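Long-range contacts in isomaltodextranase (Arthrobacter globiformis, PDB 5AWO), which hydrolyses alpha-1,6-glucosidic linkages in polysaccharides such as dextran, removing successive isomaltose units from the non-reducing ends of the chains: residues V130-V135 against G165-Y170; D158-D163 against Q216-H221. One frame throughout, in Å; residues are numbered along the deposited sequence.

How the interactions relate
Coming from the N terminus, the chain leaves barrel strand 120-124 and passes 130-135, which waits for 165-170: interaction 1 closes a loop that carries strands 141-142, 154-155 and 158-159. Residues 158-163 lie within that loop, but their partner 216-221 comes later, past helix 179-192, barrel strand 197-200 and helix 203-208, so the loop closed by interaction 2 crosses the first. The two contacts also touch directly: Leu169 O is 2.7 Å from Phe160 N, a probable hydrogen bond, and the Tyr170 ring packs on that of Phe159. Together they fasten the long excursion after strand 120-124 to itself and to the segment leading into helix 223-237.

Interaction 1 of 2, residues V130-V135 against G165-Y170; sequences VHRAAV and GGNQLY
Val130 and Tyr170 trade two backbone hydrogen bonds, Val130 N to Tyr170 O at 3.0 Å and Tyr170 N to Val130 O at 2.8 Å. One residue beyond the ribbon, Arg132 N donates nearly straight to Gln168 O (2.9 Å, 170° at the hydrogen). The Arg132 side chain, extended with CG anti to N (chi1 -174°), runs on to Asn167, where NH1 reaches a lone pair of Asn167 O in the carbonyl plane at 2.9 Å; its NE pairs with Glu136. This is a two-stranded antiparallel ribbon, 129-131 with 169-172, in the long connection after TIM-barrel strand 120-124, and one of its strands runs straight into helix 132-135. His131 is the N-cap: its ND1 accepts from Ala133 N at 3.0 Å, in the ring plane, while NE2 bonds to Glu85 O, so the imidazole is probably neutral with its proton on NE2. Gln168 O sits 3.5 Å above the centre of the same ring. Replacing His131 by a leucine would probably leave both Ala133 N and Glu85 O without their mate and fray the helix start. Beside the imidazole, Leu169 CD2 packs on His131 CD2 at 3.6 Å. On the other face of the ribbon the Tyr170 ring takes Arg132 CA at its edge, and Val135 CG2 crosses to Tyr170 CD1 at 3.8 Å, with Val154 covering this cluster.

Interaction 2 of 2, residues D158-D163 against Q216-H221; sequences DFFARD and QVNAPH
Asp158 and His221 meet from opposite directions with carboxylate and imidazole almost coplanar, 8° apart. His221 NE2 donates to the syn lone pair of Asp158 OD2 at 2.6 Å, a short and fairly straight bond. Because ND1 is bonded to the carbonyl of Tyr206, whose ring stacks on the imidazole, both ring nitrogens appear to act as donors and the histidine probably carries a positive charge. Asp158 OD1 accepts a hydrogen bond from a water, which also donates to Phe159 O and accepts from Ala219 N at 3.0 Å, sewing the two segments together.

Arg162 can be followed from its root: CB lies 4.1 Å from Asn218 CB, CG is anti to the backbone N, and the chain runs extended to CD before a turn about the CG-CD bond (chi3 70°) brings the guanidinium to Ala219. There NE forms a salt bridge with its neighbour Asp163, meeting OD1 at 3.2 Å from above the carboxylate plane. CZ and NH2 lie over Ala219 N, which faces the guanidinium off-centre, and NH1 touches Ala219 CB at 3.8 Å. The bridging water lies against a face of the guanidinium too.

The backbones are tied by Asp163 N, which donates to Val217 O at 2.8 Å. Just before it, a type II turn from Phe159 to Arg162 brings Phe159 O within 3.3 Å of Asn218 CB. Trp205 of helix 203-208 packs on Ala161, Val217 and Asn218, and Phe160 meets Trp129 and Phe202 edge to face.

The Phe160 side chain is about 7 Å from that of Asp201, the probable nucleophile: two neighbouring beta-to-alpha loops, after strands 120-124 and 197-200, join here beside the active site at the C-terminal end of a GH27 TIM barrel.

Interaction 1 of 2, residues V130-V135 against G165-Y170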
ATOM      1  N   VAL A 130      25.807  -5.721  -1.623  1.00 16.07           N
ATOM      2  CA  VAL A 130      26.810  -6.751  -1.406  1.00 17.05           C
ATOM      3  C   VAL A 130      27.870  -6.161  -0.486  1.00 15.71           C
ATOM      4  O   VAL A 130      28.515  -5.152  -0.848  1.00 16.09           O
ATOM      5  CB  VAL A 130      27.436  -7.185  -2.753  1.00 16.90           C
ATOM      6  CG1 VAL A 130      28.330  -8.388  -2.538  1.00 17.40           C
ATOM      7  CG2 VAL A 130      26.373  -7.491  -3.802  1.00 17.53           C
ATOM      8  N   HIS A 131      28.075  -6.742   0.680  1.00 16.08           N
ATOM      9  CA  HIS A 131      28.997  -6.122   1.627  1.00 16.15           C
ATOM     10  C   HIS A 131      30.442  -6.262   1.166  1.00 18.06           C
ATOM     11  O   HIS A 131      30.852  -7.334   0.725  1.00 17.62           O
ATOM     12  CB  HIS A 131      28.863  -6.694   3.038  1.00 17.16           C
ATOM     13  CG  HIS A 131      29.325  -5.742   4.083  1.00 17.53           C
ATOM     14  ND1 HIS A 131      30.657  -5.443   4.291  1.00 17.13           N
ATOM     15  CD2 HIS A 131      28.629  -4.897   4.879  1.00 17.77           C
ATOM     16  CE1 HIS A 131      30.761  -4.532   5.241  1.00 18.92           C
ATOM     17  NE2 HIS A 131      29.538  -4.170   5.600  1.00 18.37           N
ATOM     18  N   ARG A 132      31.226  -5.204   1.318  1.00 17.00           N
ATOM     19  CA  ARG A 132      32.635  -5.237   0.954  1.00 18.93           C
ATOM     20  C   ARG A 132      33.378  -6.379   1.670  1.00 18.82           C
ATOM     21  O   ARG A 132      34.267  -6.997   1.081  1.00 18.77           O
ATOM     22  CB  ARG A 132      33.288  -3.893   1.267  1.00 21.88           C
ATOM     23  CG  ARG A 132      34.710  -3.741   0.810  1.00 25.22           C
ATOM     24  CD  ARG A 132      35.147  -2.318   1.095  1.00 29.02           C
ATOM     25  NE  ARG A 132      36.533  -2.067   0.727  1.00 31.94           N
ATOM     26  CZ  ARG A 132      37.075  -0.859   0.609  1.00 35.80           C
ATOM     27  NH1 ARG A 132      36.351   0.231   0.833  1.00 33.39           N
ATOM     28  NH2 ARG A 132      38.360  -0.734   0.267  1.00 37.29           N
ATOM     29  N   ALA A 133      33.016  -6.691   2.899  1.00 18.15           N
ATOM     30  CA  ALA A 133      33.682  -7.781   3.642  1.00 18.50           C
ATOM     31  C   ALA A 133      33.439  -9.135   2.974  1.00 19.46           C
ATOM     32  O   ALA A 133      34.276 -10.056   3.050  1.00 20.24           O
ATOM     33  CB  ALA A 133      33.218  -7.812   5.089  1.00 18.61           C
ATOM     34  N   ALA A 134      32.274  -9.295   2.360  1.00 18.48           N
ATOM     35  CA  ALA A 134      31.989 -10.551   1.681  1.00 18.21           C
ATOM     36  C   ALA A 134      32.733 -10.614   0.354  1.00 19.31           C
ATOM     37  O   ALA A 134      33.236 -11.677  -0.032  1.00 19.48           O
ATOM     38  CB  ALA A 134      30.491 -10.728   1.468  1.00 18.07           C
ATOM     39  N   VAL A 135      32.774  -9.502  -0.363  1.00 17.78           N
ATOM     40  CA  VAL A 135      33.580  -9.376  -1.579  1.00 19.44           C
ATOM     41  C   VAL A 135      35.045  -9.729  -1.324  1.00 21.33           C
ATOM     42  O   VAL A 135      35.673 -10.411  -2.142  1.00 21.96           O
ATOM     43  CB  VAL A 135      33.427  -7.956  -2.183  1.00 19.68           C
ATOM     44  CG1 VAL A 135      34.506  -7.675  -3.229  1.00 20.49           C
ATOM     45  CG2 VAL A 135      32.043  -7.818  -2.793  1.00 19.16           C
ATOM     46  N   GLY A 165      30.787   9.494   0.078  1.00 22.80           N
ATOM     47  CA  GLY A 165      31.718   8.835   0.979  1.00 22.55           C
ATOM     48  C   GLY A 165      31.488   7.356   1.257  1.00 22.48           C
ATOM     49  O   GLY A 165      32.267   6.756   1.991  1.00 23.34           O
ATOM     50  N   GLY A 166      30.448   6.762   0.677  1.00 20.25           N
ATOM     51  CA  GLY A 166      30.145   5.351   0.953  1.00 19.69           C
ATOM     52  C   GLY A 166      31.198   4.423   0.366  1.00 19.30           C
ATOM     53  O   GLY A 166      31.583   4.565  -0.799  1.00 20.26           O
ATOM     54  N   ASN A 167      31.651   3.481   1.191  1.00 19.12           N
ATOM     55  CA  ASN A 167      32.628   2.512   0.720  1.00 20.83           C
ATOM     56  C   ASN A 167      32.549   1.161   1.407  1.00 20.64           C
ATOM     57  O   ASN A 167      33.536   0.407   1.435  1.00 22.51           O
ATOM     58  CB  ASN A 167      34.030   3.122   0.833  1.00 22.88           C
ATOM     59  CG  ASN A 167      34.518   3.227   2.262  1.00 24.01           C
ATOM     60  OD1 ASN A 167      33.783   3.036   3.232  1.00 24.25           O
ATOM     61  ND2 ASN A 167      35.808   3.530   2.398  1.00 28.88           N
ATOM     62  N   GLN A 168      31.361   0.824   1.922  1.00 18.43           N
ATOM     63  CA  GLN A 168      31.171  -0.414   2.660  1.00 18.75           C
ATOM     64  C   GLN A 168      30.220  -1.394   1.986  1.00 17.35           C
ATOM     65  O   GLN A 168      30.326  -2.607   2.225  1.00 17.94           O
ATOM     66  CB  GLN A 168      30.691  -0.128   4.080  1.00 19.94           C
ATOM     67  CG  GLN A 168      31.755   0.610   4.913  1.00 22.48           C
ATOM     68  CD  GLN A 168      33.027  -0.208   5.089  1.00 24.81           C
ATOM     69  OE1 GLN A 168      34.129   0.251   4.766  1.00 30.36           O
ATOM     70  NE2 GLN A 168      32.885  -1.417   5.588  1.00 25.03           N
ATOM     71  N   LEU A 169      29.272  -0.896   1.193  1.00 16.99           N
ATOM     72  CA  LEU A 169      28.323  -1.734   0.488  1.00 17.46           C
ATOM     73  C   LEU A 169      28.464  -1.490  -0.996  1.00 16.70           C
ATOM     74  O   LEU A 169      28.465  -0.329  -1.447  1.00 17.91           O
ATOM     75  CB  LEU A 169      26.872  -1.373   0.894  1.00 16.73           C
ATOM     76  CG  LEU A 169      26.496  -1.547   2.367  1.00 18.75           C
ATOM     77  CD1 LEU A 169      25.155  -0.912   2.703  1.00 18.93           C
ATOM     78  CD2 LEU A 169      26.491  -3.010   2.739  1.00 19.62           C
ATOM     79  N   TYR A 170      28.635  -2.549  -1.787  1.00 16.08           N
ATOM     80  CA  TYR A 170      28.537  -2.423  -3.217  1.00 16.97           C
ATOM     81  C   TYR A 170      27.101  -2.497  -3.670  1.00 16.43           C
ATOM     82  O   TYR A 170      26.283  -3.169  -3.025  1.00 16.60           O
ATOM     83  CB  TYR A 170      29.279  -3.570  -3.925  1.00 17.10           C
ATOM     84  CG  TYR A 170      30.776  -3.511  -3.859  1.00 17.78           C
ATOM     85  CD1 TYR A 170      31.477  -4.108  -2.819  1.00 18.15           C
ATOM     86  CD2 TYR A 170      31.503  -2.866  -4.853  1.00 18.33           C
ATOM     87  CE1 TYR A 170      32.869  -4.044  -2.763  1.00 18.31           C
ATOM     88  CE2 TYR A 170      32.891  -2.804  -4.799  1.00 19.01           C
ATOM     89  CZ  TYR A 170      33.557  -3.401  -3.756  1.00 20.43           C
ATOM     90  OH  TYR A 170      34.942  -3.344  -3.697  1.00 21.87           O
TER

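Interaction 2 of 2, residues D158-D163 against Q216-H221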
ATOM      1  N   ASP A 158      31.947   0.437  -7.436  1.00 19.96           N
ATOM      2  CA  ASP A 158      30.505   0.741  -7.573  1.00 18.25           C
ATOM      3  C   ASP A 158      29.840   0.593  -6.191  1.00 18.90           C
ATOM      4  O   ASP A 158      29.084  -0.348  -5.932  1.00 17.30           O
ATOM      5  CB  ASP A 158      29.863  -0.165  -8.644  1.00 18.69           C
ATOM      6  CG  ASP A 158      28.408   0.165  -8.931  1.00 18.30           C
ATOM      7  OD1 ASP A 158      27.851   1.113  -8.345  1.00 18.81           O
ATOM      8  OD2 ASP A 158      27.796  -0.536  -9.758  1.00 18.81           O
ATOM      9  N   PHE A 159      30.177   1.521  -5.297  1.00 17.66           N
ATOM     10  CA  PHE A 159      29.689   1.536  -3.927  1.00 17.22           C
ATOM     11  C   PHE A 159      28.378   2.281  -3.818  1.00 17.63           C
ATOM     12  O   PHE A 159      28.141   3.306  -4.489  1.00 18.36           O
ATOM     13  CB  PHE A 159      30.669   2.206  -2.964  1.00 18.09           C
ATOM     14  CG  PHE A 159      31.932   1.426  -2.788  1.00 18.59           C
ATOM     15  CD1 PHE A 159      31.928   0.204  -2.119  1.00 19.73           C
ATOM     16  CD2 PHE A 159      33.115   1.896  -3.299  1.00 21.11           C
ATOM     17  CE1 PHE A 159      33.098  -0.535  -1.968  1.00 21.42           C
ATOM     18  CE2 PHE A 159      34.293   1.170  -3.127  1.00 21.78           C
ATOM     19  CZ  PHE A 159      34.281  -0.035  -2.473  1.00 20.99           C
ATOM     20  N   PHE A 160      27.506   1.723  -2.991  1.00 16.81           N
ATOM     21  CA  PHE A 160      26.364   2.473  -2.493  1.00 16.76           C
ATOM     22  C   PHE A 160      26.860   3.773  -1.872  1.00 16.64           C
ATOM     23  O   PHE A 160      27.768   3.765  -1.035  1.00 16.24           O
ATOM     24  CB  PHE A 160      25.644   1.614  -1.445  1.00 16.81           C
ATOM     25  CG  PHE A 160      24.650   2.377  -0.614  1.00 16.62           C
ATOM     26  CD1 PHE A 160      23.520   2.916  -1.200  1.00 17.08           C
ATOM     27  CD2 PHE A 160      24.858   2.550   0.721  1.00 17.34           C
ATOM     28  CE1 PHE A 160      22.601   3.627  -0.431  1.00 16.61           C
ATOM     29  CE2 PHE A 160      23.959   3.256   1.495  1.00 17.57           C
ATOM     30  CZ  PHE A 160      22.832   3.800   0.910  1.00 18.13           C
ATOM     31  N   ALA A 161      26.247   4.886  -2.280  1.00 17.29           N
ATOM     32  CA  ALA A 161      26.572   6.219  -1.738  1.00 18.21           C
ATOM     33  C   ALA A 161      28.011   6.651  -2.007  1.00 19.56           C
ATOM     34  O   ALA A 161      28.546   7.472  -1.275  1.00 18.67           O
ATOM     35  CB  ALA A 161      26.246   6.300  -0.247  1.00 18.32           C
ATOM     36  N   ARG A 162      28.614   6.092  -3.049  1.00 20.16           N
ATOM     37  CA  ARG A 162      30.012   6.370  -3.404  1.00 21.68           C
ATOM     38  C   ARG A 162      30.342   7.855  -3.359  1.00 22.32           C
ATOM     39  O   ARG A 162      31.385   8.257  -2.839  1.00 22.47           O
ATOM     40  CB  ARG A 162      30.247   5.836  -4.807  1.00 23.47           C
ATOM     41  CG  ARG A 162      31.602   6.112  -5.439  1.00 25.38           C
ATOM     42  CD  ARG A 162      31.580   5.664  -6.888  1.00 25.20           C
ATOM     43  NE  ARG A 162      30.739   6.520  -7.724  1.00 26.48           N
ATOM     44  CZ  ARG A 162      30.462   6.316  -9.006  1.00 27.38           C
ATOM     45  NH1 ARG A 162      30.939   5.262  -9.646  1.00 29.36           N
ATOM     46  NH2 ARG A 162      29.688   7.179  -9.653  1.00 30.92           N
ATOM     47  N   ASP A 163      29.454   8.676  -3.899  1.00 22.52           N
ATOM     48  CA  ASP A 163      29.809  10.075  -4.105  1.00 23.95           C
ATOM     49  C   ASP A 163      29.680  10.929  -2.862  1.00 24.65           C
ATOM     50  O   ASP A 163      30.129  12.077  -2.869  1.00 27.62           O
ATOM     51  CB  ASP A 163      29.025  10.655  -5.272  1.00 25.43           C
ATOM     52  CG  ASP A 163      29.266   9.905  -6.547  1.00 27.47           C
ATOM     53  OD1 ASP A 163      30.438   9.591  -6.863  1.00 31.55           O
ATOM     54  OD2 ASP A 163      28.304   9.603  -7.259  1.00 29.10           O
ATOM     55  N   GLN A 216      24.288  13.879  -7.109  1.00 21.50           N
ATOM     56  CA  GLN A 216      24.739  12.556  -7.511  1.00 22.65           C
ATOM     57  C   GLN A 216      25.224  11.833  -6.282  1.00 22.33           C
ATOM     58  O   GLN A 216      26.054  12.344  -5.506  1.00 23.43           O
ATOM     59  CB  GLN A 216      25.915  12.616  -8.504  1.00 28.06           C
ATOM     60  CG  GLN A 216      25.707  13.491  -9.709  1.00 32.08           C
ATOM     61  CD  GLN A 216      24.608  13.003 -10.611  1.00 36.95           C
ATOM     62  OE1 GLN A 216      24.329  11.801 -10.675  1.00 36.29           O
ATOM     63  NE2 GLN A 216      24.003  13.928 -11.360  1.00 38.34           N
ATOM     64  N   VAL A 217      24.701  10.637  -6.057  1.00 19.56           N
ATOM     65  CA  VAL A 217      25.095   9.885  -4.874  1.00 19.41           C
ATOM     66  C   VAL A 217      25.917   8.633  -5.182  1.00 17.60           C
ATOM     67  O   VAL A 217      26.741   8.230  -4.374  1.00 18.25           O
ATOM     68  CB  VAL A 217      23.879   9.523  -4.011  1.00 19.13           C
ATOM     69  CG1 VAL A 217      23.314  10.794  -3.385  1.00 19.74           C
ATOM     70  CG2 VAL A 217      22.824   8.776  -4.797  1.00 20.22           C
ATOM     71  N   ASN A 218      25.642   7.988  -6.316  1.00 17.18           N
ATOM     72  CA  ASN A 218      26.455   6.849  -6.768  1.00 17.20           C
ATOM     73  C   ASN A 218      26.232   6.576  -8.251  1.00 17.11           C
ATOM     74  O   ASN A 218      25.541   7.344  -8.925  1.00 18.33           O
ATOM     75  CB  ASN A 218      26.242   5.617  -5.863  1.00 17.04           C
ATOM     76  CG  ASN A 218      24.813   5.097  -5.834  1.00 16.12           C
ATOM     77  OD1 ASN A 218      24.195   4.792  -6.881  1.00 17.65           O
ATOM     78  ND2 ASN A 218      24.305   4.940  -4.642  1.00 14.50           N
ATOM     79  N   ALA A 219      26.844   5.514  -8.772  1.00 18.21           N
ATOM     80  CA  ALA A 219      26.621   5.135 -10.160  1.00 18.41           C
ATOM     81  C   ALA A 219      25.165   4.788 -10.427  1.00 18.53           C
ATOM     82  O   ALA A 219      24.524   4.153  -9.585  1.00 18.76           O
ATOM     83  CB  ALA A 219      27.499   3.945 -10.526  1.00 19.21           C
ATOM     84  N   PRO A 220      24.629   5.163 -11.603  1.00 18.12           N
ATOM     85  CA  PRO A 220      23.333   4.680 -12.026  1.00 18.03           C
ATOM     86  C   PRO A 220      23.410   3.215 -12.478  1.00 18.24           C
ATOM     87  O   PRO A 220      24.475   2.768 -12.926  1.00 18.97           O
ATOM     88  CB  PRO A 220      22.988   5.593 -13.202  1.00 18.90           C
ATOM     89  CG  PRO A 220      24.316   5.873 -13.808  1.00 18.98           C
ATOM     90  CD  PRO A 220      25.269   5.976 -12.664  1.00 18.30           C
ATOM     91  N   HIS A 221      22.299   2.505 -12.431  1.00 16.85           N
ATOM     92  CA  HIS A 221      22.245   1.131 -12.967  1.00 17.68           C
ATOM     93  C   HIS A 221      21.234   0.907 -14.058  1.00 19.93           C
ATOM     94  O   HIS A 221      21.254  -0.148 -14.702  1.00 20.28           O
ATOM     95  CB  HIS A 221      22.125   0.133 -11.819  1.00 17.74           C
ATOM     96  CG  HIS A 221      23.291   0.219 -10.904  1.00 17.68           C
ATOM     97  ND1 HIS A 221      23.372   1.145  -9.891  1.00 17.98           N
ATOM     98  CD2 HIS A 221      24.505  -0.386 -10.951  1.00 16.53           C
ATOM     99  CE1 HIS A 221      24.554   1.061  -9.310  1.00 17.89           C
ATOM    100  NE2 HIS A 221      25.266   0.139  -9.942  1.00 18.44           N
TER
HETATM  101  O   HOH W   1      28.507   3.587  -7.241  1.00 18.41           O